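Local structure of reducing end xylose-releasing exo-oligoxylanase (Bacillus halodurans, 1WU4) at residues D181-K186 against W219-E224; D128-F133 against R159-T164. The protein hydrolyses xylooligosaccharides of three or more units, releasing xylose from the reducing end with inversion of the anomeric configuration. The protein carries 1 engineered substitution. All blocks are in the same frame, centred on the assembly; numbering follows the deposited sequence.

Contact 1: residues D181-K186 against W219-E224; sequences DNKLIK and WKEAAE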
ATOM      1  N   ASP A 181      -5.366  13.725  18.053  1.00 13.22           N
ATOM      2  CA  ASP A 181      -6.748  14.078  18.341  1.00 16.28           C
ATOM      3  C   ASP A 181      -7.764  13.398  17.430  1.00 15.31           C
ATOM      4  O   ASP A 181      -8.773  12.880  17.909  1.00 16.01           O
ATOM      5  CB  ASP A 181      -6.930  15.596  18.275  1.00 18.19           C
ATOM      6  CG  ASP A 181      -6.079  16.325  19.296  1.00 25.18           C
ATOM      7  OD1 ASP A 181      -6.129  15.948  20.485  1.00 27.50           O
ATOM      8  OD2 ASP A 181      -5.365  17.275  18.911  1.00 29.55           O
ATOM      9  N   ASN A 182      -7.511  13.395  16.124  1.00 13.43           N
ATOM     10  CA  ASN A 182      -8.453  12.767  15.202  1.00 12.94           C
ATOM     11  C   ASN A 182      -8.074  11.348  14.783  1.00 11.87           C
ATOM     12  O   ASN A 182      -8.824  10.690  14.061  1.00 12.17           O
ATOM     13  CB  ASN A 182      -8.676  13.642  13.957  1.00 12.31           C
ATOM     14  CG  ASN A 182      -7.402  13.905  13.178  1.00 11.15           C
ATOM     15  OD1 ASN A 182      -6.535  13.041  13.070  1.00 12.59           O
ATOM     16  ND2 ASN A 182      -7.297  15.102  12.605  1.00 13.82           N
ATOM     17  N   LYS A 183      -6.915  10.880  15.244  1.00 11.38           N
ATOM     18  CA  LYS A 183      -6.430   9.530  14.947  1.00 11.32           C
ATOM     19  C   LYS A 183      -6.220   9.241  13.464  1.00  9.89           C
ATOM     20  O   LYS A 183      -6.263   8.083  13.046  1.00 10.52           O
ATOM     21  CB  LYS A 183      -7.387   8.473  15.521  1.00 13.74           C
ATOM     22  CG  LYS A 183      -7.511   8.461  17.041  1.00 21.61           C
ATOM     23  CD  LYS A 183      -8.321   9.637  17.558  1.00 25.39           C
ATOM     24  CE  LYS A 183      -8.559   9.521  19.056  1.00 24.57           C
ATOM     25  NZ  LYS A 183      -7.287   9.431  19.821  1.00 28.64           N
ATOM     26  N   LEU A 184      -5.984  10.284  12.673  1.00 10.61           N
ATOM     27  CA  LEU A 184      -5.776  10.119  11.237  1.00 10.54           C
ATOM     28  C   LEU A 184      -4.307  10.216  10.850  1.00  9.49           C
ATOM     29  O   LEU A 184      -3.582  11.073  11.356  1.00 10.95           O
ATOM     30  CB  LEU A 184      -6.552  11.190  10.464  1.00 11.14           C
ATOM     31  CG  LEU A 184      -8.070  11.247  10.646  1.00  9.05           C
ATOM     32  CD1 LEU A 184      -8.613  12.429   9.871  1.00 13.55           C
ATOM     33  CD2 LEU A 184      -8.713   9.954  10.160  1.00 11.81           C
ATOM     34  N   ILE A 185      -3.875   9.341   9.944  1.00  8.30           N
ATOM     35  CA  ILE A 185      -2.495   9.375   9.474  1.00  8.17           C
ATOM     36  C   ILE A 185      -2.332  10.674   8.679  1.00  8.57           C
ATOM     37  O   ILE A 185      -3.278  11.143   8.036  1.00  9.88           O
ATOM     38  CB  ILE A 185      -2.177   8.144   8.578  1.00  7.74           C
ATOM     39  CG1 ILE A 185      -0.678   8.091   8.269  1.00  8.32           C
ATOM     40  CG2 ILE A 185      -2.998   8.191   7.290  1.00  9.61           C
ATOM     41  CD1 ILE A 185      -0.258   6.830   7.528  1.00  9.86           C
ATOM     42  N   LYS A 186      -1.140  11.261   8.739  1.00  9.12           N
ATOM     43  CA  LYS A 186      -0.860  12.516   8.043  1.00  9.71           C
ATOM     44  C   LYS A 186      -0.121  12.277   6.733  1.00  9.12           C
ATOM     45  O   LYS A 186       0.453  11.208   6.523  1.00 11.30           O
ATOM     46  CB  LYS A 186       0.024  13.417   8.903  1.00 11.49           C
ATOM     47  CG  LYS A 186      -0.449  13.690  10.315  1.00 13.23           C
ATOM     48  CD  LYS A 186       0.661  14.448  11.041  1.00 16.49           C
ATOM     49  CE  LYS A 186       0.329  14.762  12.480  1.00 19.84           C
ATOM     50  NZ  LYS A 186       1.510  15.416  13.122  1.00 15.75           N
ATOM     51  N   TRP A 219      -4.620   2.422  18.227  1.00  9.22           N
ATOM     52  CA  TRP A 219      -4.676   1.810  16.905  1.00  9.90           C
ATOM     53  C   TRP A 219      -6.075   1.346  16.520  1.00  9.32           C
ATOM     54  O   TRP A 219      -6.447   1.399  15.348  1.00 10.24           O
ATOM     55  CB  TRP A 219      -3.655   0.674  16.803  1.00 10.37           C
ATOM     56  CG  TRP A 219      -2.251   1.210  16.651  1.00  9.46           C
ATOM     57  CD1 TRP A 219      -1.207   1.053  17.519  1.00  9.45           C
ATOM     58  CD2 TRP A 219      -1.766   2.034  15.584  1.00  9.37           C
ATOM     59  NE1 TRP A 219      -0.099   1.732  17.056  1.00  9.14           N
ATOM     60  CE2 TRP A 219      -0.418   2.343  15.870  1.00  9.18           C
ATOM     61  CE3 TRP A 219      -2.342   2.543  14.410  1.00  8.43           C
ATOM     62  CZ2 TRP A 219       0.365   3.140  15.025  1.00  9.21           C
ATOM     63  CZ3 TRP A 219      -1.563   3.335  13.570  1.00  8.50           C
ATOM     64  CH2 TRP A 219      -0.224   3.625  13.883  1.00 10.14           C
ATOM     65  N   LYS A 220      -6.856   0.908  17.499  1.00 10.28           N
ATOM     66  CA  LYS A 220      -8.223   0.495  17.222  1.00 11.57           C
ATOM     67  C   LYS A 220      -9.008   1.741  16.803  1.00 11.93           C
ATOM     68  O   LYS A 220      -9.814   1.703  15.870  1.00 12.44           O
ATOM     69  CB  LYS A 220      -8.849  -0.123  18.471  1.00 13.33           C
ATOM     70  CG  LYS A 220     -10.300  -0.519  18.289  1.00 17.86           C
ATOM     71  CD  LYS A 220     -10.862  -1.136  19.553  1.00 23.69           C
ATOM     72  CE  LYS A 220     -12.340  -1.437  19.398  1.00 27.30           C
ATOM     73  NZ  LYS A 220     -12.889  -2.053  20.631  1.00 27.58           N
ATOM     74  N   GLU A 221      -8.758   2.851  17.490  1.00  9.80           N
ATOM     75  CA  GLU A 221      -9.436   4.104  17.181  1.00 11.50           C
ATOM     76  C   GLU A 221      -8.999   4.640  15.822  1.00 11.67           C
ATOM     77  O   GLU A 221      -9.790   5.263  15.116  1.00 12.24           O
ATOM     78  CB  GLU A 221      -9.160   5.140  18.275  1.00 11.07           C
ATOM     79  CG  GLU A 221      -9.574   4.663  19.656  1.00 13.43           C
ATOM     80  CD  GLU A 221      -9.242   5.653  20.751  1.00 15.87           C
ATOM     81  OE1 GLU A 221      -8.165   6.279  20.690  1.00 16.91           O
ATOM     82  OE2 GLU A 221     -10.055   5.788  21.687  1.00 21.56           O
ATOM     83  N   ALA A 222      -7.738   4.407  15.460  1.00  9.78           N
ATOM     84  CA  ALA A 222      -7.231   4.859  14.166  1.00 10.02           C
ATOM     85  C   ALA A 222      -7.920   4.084  13.040  1.00  7.96           C
ATOM     86  O   ALA A 222      -8.254   4.651  11.999  1.00  9.05           O
ATOM     87  CB  ALA A 222      -5.718   4.669  14.092  1.00 10.77           C
ATOM     88  N   ALA A 223      -8.135   2.788  13.247  1.00  9.50           N
ATOM     89  CA  ALA A 223      -8.809   1.974  12.239  1.00  9.71           C
ATOM     90  C   ALA A 223     -10.210   2.527  11.980  1.00 10.70           C
ATOM     91  O   ALA A 223     -10.614   2.716  10.830  1.00 11.61           O
ATOM     92  CB  ALA A 223      -8.896   0.525  12.703  1.00 10.21           C
ATOM     93  N   GLU A 224     -10.942   2.799  13.058  1.00 12.04           N
ATOM     94  CA  GLU A 224     -12.295   3.332  12.955  1.00 12.41           C
ATOM     95  C   GLU A 224     -12.283   4.721  12.322  1.00 10.77           C
ATOM     96  O   GLU A 224     -13.111   5.028  11.463  1.00 11.78           O
ATOM     97  CB  GLU A 224     -12.939   3.389  14.345  1.00 12.75           C
ATOM     98  CG  GLU A 224     -14.338   4.002  14.387  1.00 21.65           C
ATOM     99  CD  GLU A 224     -15.299   3.359  13.406  1.00 24.90           C
ATOM    100  OE1 GLU A 224     -15.187   2.135  13.175  1.00 29.95           O
ATOM    101  OE2 GLU A 224     -16.176   4.075  12.875  1.00 31.55           O
TER
HETATM  102  O   HOH W   1      -6.038   7.492  21.999  1.00 27.09           O
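Lys-183 reaches Glu-221 through a folded chain: its CG lies beside the backbone N (chi1 -64°), and two further bends, at chi2 (74°) and chi4 (58°), bring the ammonium group round to the carboxylate. Glu-221 answers from the helix with a chain that is straight beyond CG. The chains slant past each other, touching near their roots, where Lys-183 CG lies 3.9 Å from Glu-221 CB; farther out, NZ and OE1 of these two residues form a salt bridge of 3.4 Å, which as a hydrogen bond is weak. A water molecule spans the same gap, donating a hydrogen bond to Glu-221 OE1 at 2.8 Å and accepting a weak one from Lys-183 NZ. The ammonium group also bonds to Arg-180 O, its strongest polar partner.

Alanine suits the next position on the helix because its small side chain lets the loop come close. Lys-183 O approaches Ala-222 CA to 3.5 Å in a CA-H...O contact, and the methyl CB of Ala-222 is 3.6 Å from the same oxygen. The loop turns sharply here: Asn-182 OD1 accepts from Leu-184 N at 2.8 Å, making an Asx turn around Lys-183, whose positive phi and psi belong to the left-handed helical region. Packing of Lys-183 on Phe-218 and Ala-225 extends the contact along helix 216-233, part of the (alpha/alpha)6 barrel.

Because the residues of the salt bridge are partly exposed, a water bridges the two charged groups and NZ is also held by Arg-180 O, the ion pair would be expected to be a loose electrostatic link, while the lysine methylenes and the approach of the backbone to Ala-222 supply close van der Waals contact between loop and helix.

Contact 2: residues D128-F133 against R159-T164; sequences DGEEYF and RKLLHT
Phe-133 N donates to Gly-129 O at 2.9 Å, a regular helical bond in the turn that presents Glu-130 and Phe-133 to Leu-161. Glu-130 and Phe-133, three residues apart, lie on the side of their helix that faces the neighbour, and Leu-161 reaches across to both. With its CG opposite the backbone N (chi1 -179°), it extends its two methyls across the gap. CD1 of Leu-161 lies 3.8 Å from Glu-130 CG. Its other methyl, CD2, lies 3.7 Å from Glu-130 O and 4.0 Å from Phe-133 CB. The branched leucine end can thus touch both residues, its chain crossing that of Glu-130 at about a right angle.

Helices 127-144 and 154-167 follow one another in sequence and run broadly antiparallel, well short of exactly so, as successive helices do in the (alpha/alpha)6 barrel of glycoside hydrolase family 8. Leucine fits this buried seam, where no hydrogen bond joins the two segments. A buried glutamate needs a polar partner, and Glu-130 finds one beyond them: the bend at chi2 (73°) folds the chain, and OE1 accepts from Phe-110 N, while CG and the backbone O are what meet the leucine. The Phe-133 ring turns from Leu-161 toward Phe-110 and helix 69-81, its side chain about 8 Å from that of Glu-70, the probable proton donor.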
ATOM      1  N   ASP A 128       3.274   6.387   4.400  1.00  8.73           N
ATOM      2  CA  ASP A 128       2.795   5.125   3.846  1.00  9.94           C
ATOM      3  C   ASP A 128       3.908   4.080   3.813  1.00  9.51           C
ATOM      4  O   ASP A 128       3.644   2.877   3.808  1.00 10.19           O
ATOM      5  CB  ASP A 128       2.137   5.329   2.465  1.00  9.36           C
ATOM      6  CG  ASP A 128       3.078   5.894   1.414  1.00 11.07           C
ATOM      7  OD1 ASP A 128       3.936   6.735   1.744  1.00 12.78           O
ATOM      8  OD2 ASP A 128       2.926   5.506   0.233  1.00 12.42           O
ATOM      9  N   GLY A 129       5.156   4.541   3.811  1.00  8.65           N
ATOM     10  CA  GLY A 129       6.273   3.615   3.844  1.00  9.00           C
ATOM     11  C   GLY A 129       6.371   3.025   5.243  1.00  7.66           C
ATOM     12  O   GLY A 129       6.417   1.810   5.420  1.00  8.56           O
ATOM     13  N   GLU A 130       6.385   3.894   6.249  1.00  8.33           N
ATOM     14  CA  GLU A 130       6.473   3.438   7.632  1.00  8.23           C
ATOM     15  C   GLU A 130       5.410   2.403   8.002  1.00  7.76           C
ATOM     16  O   GLU A 130       5.718   1.394   8.632  1.00  7.57           O
ATOM     17  CB  GLU A 130       6.379   4.626   8.601  1.00  9.83           C
ATOM     18  CG  GLU A 130       7.724   5.228   9.025  1.00 10.55           C
ATOM     19  CD  GLU A 130       8.409   6.034   7.935  1.00 11.84           C
ATOM     20  OE1 GLU A 130       9.514   6.557   8.202  1.00 13.62           O
ATOM     21  OE2 GLU A 130       7.855   6.152   6.822  1.00 11.44           O
ATOM     22  N   GLU A 131       4.156   2.637   7.627  1.00  8.94           N
ATOM     23  CA  GLU A 131       3.124   1.680   7.997  1.00  8.94           C
ATOM     24  C   GLU A 131       3.292   0.326   7.313  1.00  8.92           C
ATOM     25  O   GLU A 131       2.988  -0.706   7.909  1.00  8.68           O
ATOM     26  CB  GLU A 131       1.723   2.259   7.759  1.00  9.09           C
ATOM     27  CG  GLU A 131       1.405   2.661   6.338  1.00  9.78           C
ATOM     28  CD  GLU A 131       0.072   3.386   6.228  1.00  8.83           C
ATOM     29  OE1 GLU A 131      -0.753   3.277   7.160  1.00 10.43           O
ATOM     30  OE2 GLU A 131      -0.154   4.059   5.202  1.00  9.87           O
ATOM     31  N   TYR A 132       3.784   0.314   6.075  1.00  8.25           N
ATOM     32  CA  TYR A 132       4.020  -0.958   5.396  1.00  7.53           C
ATOM     33  C   TYR A 132       5.237  -1.642   6.030  1.00  8.31           C
ATOM     34  O   TYR A 132       5.241  -2.860   6.194  1.00  8.64           O
ATOM     35  CB  TYR A 132       4.246  -0.756   3.893  1.00  8.05           C
ATOM     36  CG  TYR A 132       3.007  -0.984   3.048  1.00  7.51           C
ATOM     37  CD1 TYR A 132       2.746  -2.230   2.478  1.00  8.17           C
ATOM     38  CD2 TYR A 132       2.091   0.046   2.825  1.00  8.91           C
ATOM     39  CE1 TYR A 132       1.601  -2.443   1.702  1.00  9.55           C
ATOM     40  CE2 TYR A 132       0.948  -0.158   2.057  1.00  8.06           C
ATOM     41  CZ  TYR A 132       0.711  -1.403   1.500  1.00  8.82           C
ATOM     42  OH  TYR A 132      -0.418  -1.609   0.740  1.00 10.77           O
ATOM     43  N   PHE A 133       6.264  -0.868   6.392  1.00  7.73           N
ATOM     44  CA  PHE A 133       7.441  -1.459   7.040  1.00  9.56           C
ATOM     45  C   PHE A 133       6.995  -2.188   8.306  1.00  7.90           C
ATOM     46  O   PHE A 133       7.354  -3.342   8.537  1.00  8.72           O
ATOM     47  CB  PHE A 133       8.466  -0.390   7.463  1.00  8.37           C
ATOM     48  CG  PHE A 133       9.314   0.153   6.341  1.00  9.44           C
ATOM     49  CD1 PHE A 133       9.905  -0.694   5.409  1.00  8.84           C
ATOM     50  CD2 PHE A 133       9.561   1.519   6.254  1.00  9.86           C
ATOM     51  CE1 PHE A 133      10.733  -0.183   4.404  1.00  9.28           C
ATOM     52  CE2 PHE A 133      10.387   2.037   5.256  1.00  9.23           C
ATOM     53  CZ  PHE A 133      10.971   1.186   4.331  1.00  8.47           C
ATOM     54  N   ARG A 159       7.507  -2.586  16.620  1.00 10.43           N
ATOM     55  CA  ARG A 159       6.932  -1.892  17.770  1.00  9.88           C
ATOM     56  C   ARG A 159       7.634  -0.570  18.039  1.00 10.33           C
ATOM     57  O   ARG A 159       7.001   0.419  18.404  1.00 11.17           O
ATOM     58  CB  ARG A 159       6.985  -2.779  19.018  1.00 11.40           C
ATOM     59  CG  ARG A 159       6.082  -4.007  18.934  1.00 11.45           C
ATOM     60  CD  ARG A 159       5.907  -4.675  20.294  1.00 14.79           C
ATOM     61  NE  ARG A 159       7.162  -5.193  20.829  1.00 16.01           N
ATOM     62  CZ  ARG A 159       7.668  -6.387  20.536  1.00 19.58           C
ATOM     63  NH1 ARG A 159       7.025  -7.202  19.711  1.00 22.00           N
ATOM     64  NH2 ARG A 159       8.824  -6.766  21.066  1.00 23.45           N
ATOM     65  N   LYS A 160       8.948  -0.554  17.848  1.00 11.02           N
ATOM     66  CA  LYS A 160       9.737   0.652  18.059  1.00 12.20           C
ATOM     67  C   LYS A 160       9.303   1.729  17.066  1.00 10.09           C
ATOM     68  O   LYS A 160       9.077   2.885  17.431  1.00 11.83           O
ATOM     69  CB  LYS A 160      11.219   0.335  17.851  1.00 14.08           C
ATOM     70  CG  LYS A 160      12.167   1.480  18.146  1.00 21.73           C
ATOM     71  CD  LYS A 160      13.502   1.295  17.426  1.00 28.20           C
ATOM     72  CE  LYS A 160      14.072  -0.111  17.596  1.00 27.78           C
ATOM     73  NZ  LYS A 160      14.275  -0.487  19.022  1.00 33.58           N
ATOM     74  N   LEU A 161       9.188   1.339  15.800  1.00  9.60           N
ATOM     75  CA  LEU A 161       8.793   2.277  14.760  1.00  9.31           C
ATOM     76  C   LEU A 161       7.398   2.841  15.013  1.00  8.44           C
ATOM     77  O   LEU A 161       7.187   4.050  14.925  1.00  9.33           O
ATOM     78  CB  LEU A 161       8.842   1.595  13.392  1.00 11.71           C
ATOM     79  CG  LEU A 161       8.482   2.468  12.186  1.00 11.28           C
ATOM     80  CD1 LEU A 161       9.369   3.711  12.148  1.00 14.22           C
ATOM     81  CD2 LEU A 161       8.643   1.648  10.911  1.00 11.92           C
ATOM     82  N   LEU A 162       6.448   1.971  15.335  1.00  8.94           N
ATOM     83  CA  LEU A 162       5.096   2.446  15.587  1.00  7.75           C
ATOM     84  C   LEU A 162       5.034   3.325  16.832  1.00  9.71           C
ATOM     85  O   LEU A 162       4.176   4.203  16.937  1.00  9.98           O
ATOM     86  CB  LEU A 162       4.127   1.268  15.695  1.00  9.27           C
ATOM     87  CG  LEU A 162       3.889   0.531  14.371  1.00  8.65           C
ATOM     88  CD1 LEU A 162       2.869  -0.571  14.582  1.00 12.04           C
ATOM     89  CD2 LEU A 162       3.411   1.516  13.308  1.00  9.90           C
ATOM     90  N   HIS A 163       5.942   3.101  17.776  1.00 10.14           N
ATOM     91  CA  HIS A 163       5.976   3.937  18.969  1.00  9.26           C
ATOM     92  C   HIS A 163       6.303   5.364  18.523  1.00 12.25           C
ATOM     93  O   HIS A 163       5.665   6.327  18.944  1.00 11.68           O
ATOM     94  CB  HIS A 163       7.054   3.460  19.944  1.00 10.39           C
ATOM     95  CG  HIS A 163       7.375   4.461  21.010  1.00 12.58           C
ATOM     96  ND1 HIS A 163       6.522   4.731  22.058  1.00 13.47           N
ATOM     97  CD2 HIS A 163       8.422   5.309  21.149  1.00 15.44           C
ATOM     98  CE1 HIS A 163       7.027   5.703  22.795  1.00 11.59           C
ATOM     99  NE2 HIS A 163       8.179   6.073  22.265  1.00 16.76           N
ATOM    100  N   THR A 164       7.313   5.490  17.669  1.00 11.54           N
ATOM    101  CA  THR A 164       7.721   6.793  17.161  1.00 11.34           C
ATOM    102  C   THR A 164       6.576   7.453  16.392  1.00  9.15           C
ATOM    103  O   THR A 164       6.285   8.632  16.584  1.00 10.59           O
ATOM    104  CB  THR A 164       8.940   6.658  16.227  1.00 11.93           C
ATOM    105  OG1 THR A 164       9.993   5.976  16.922  1.00 12.39           O
ATOM    106  CG2 THR A 164       9.433   8.028  15.785  1.00 12.08           C
TER

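In the fold
From the N terminus, helix 127-144 comes first; after a short connection helix 154-167 returns beside it, and contact 2 closes this helical hairpin. The chain then leaves as a long loop through 181-186, passes strand 193-194 and helix 201-210, and comes back along helix 216-233, where contact 1 closes the second, slightly longer excursion. The two closures are in series, neither nested nor crossed, with centres about 14 Å apart. They still touch: Trp-219 CZ2 lies 3.9 Å from Leu-162 CD2, and Ile-185 CD1 packs against Glu-131 OE1. Helices 127-144, 154-167 and 216-233 and the loop 181-186 thus meet at neighbouring points of the fold.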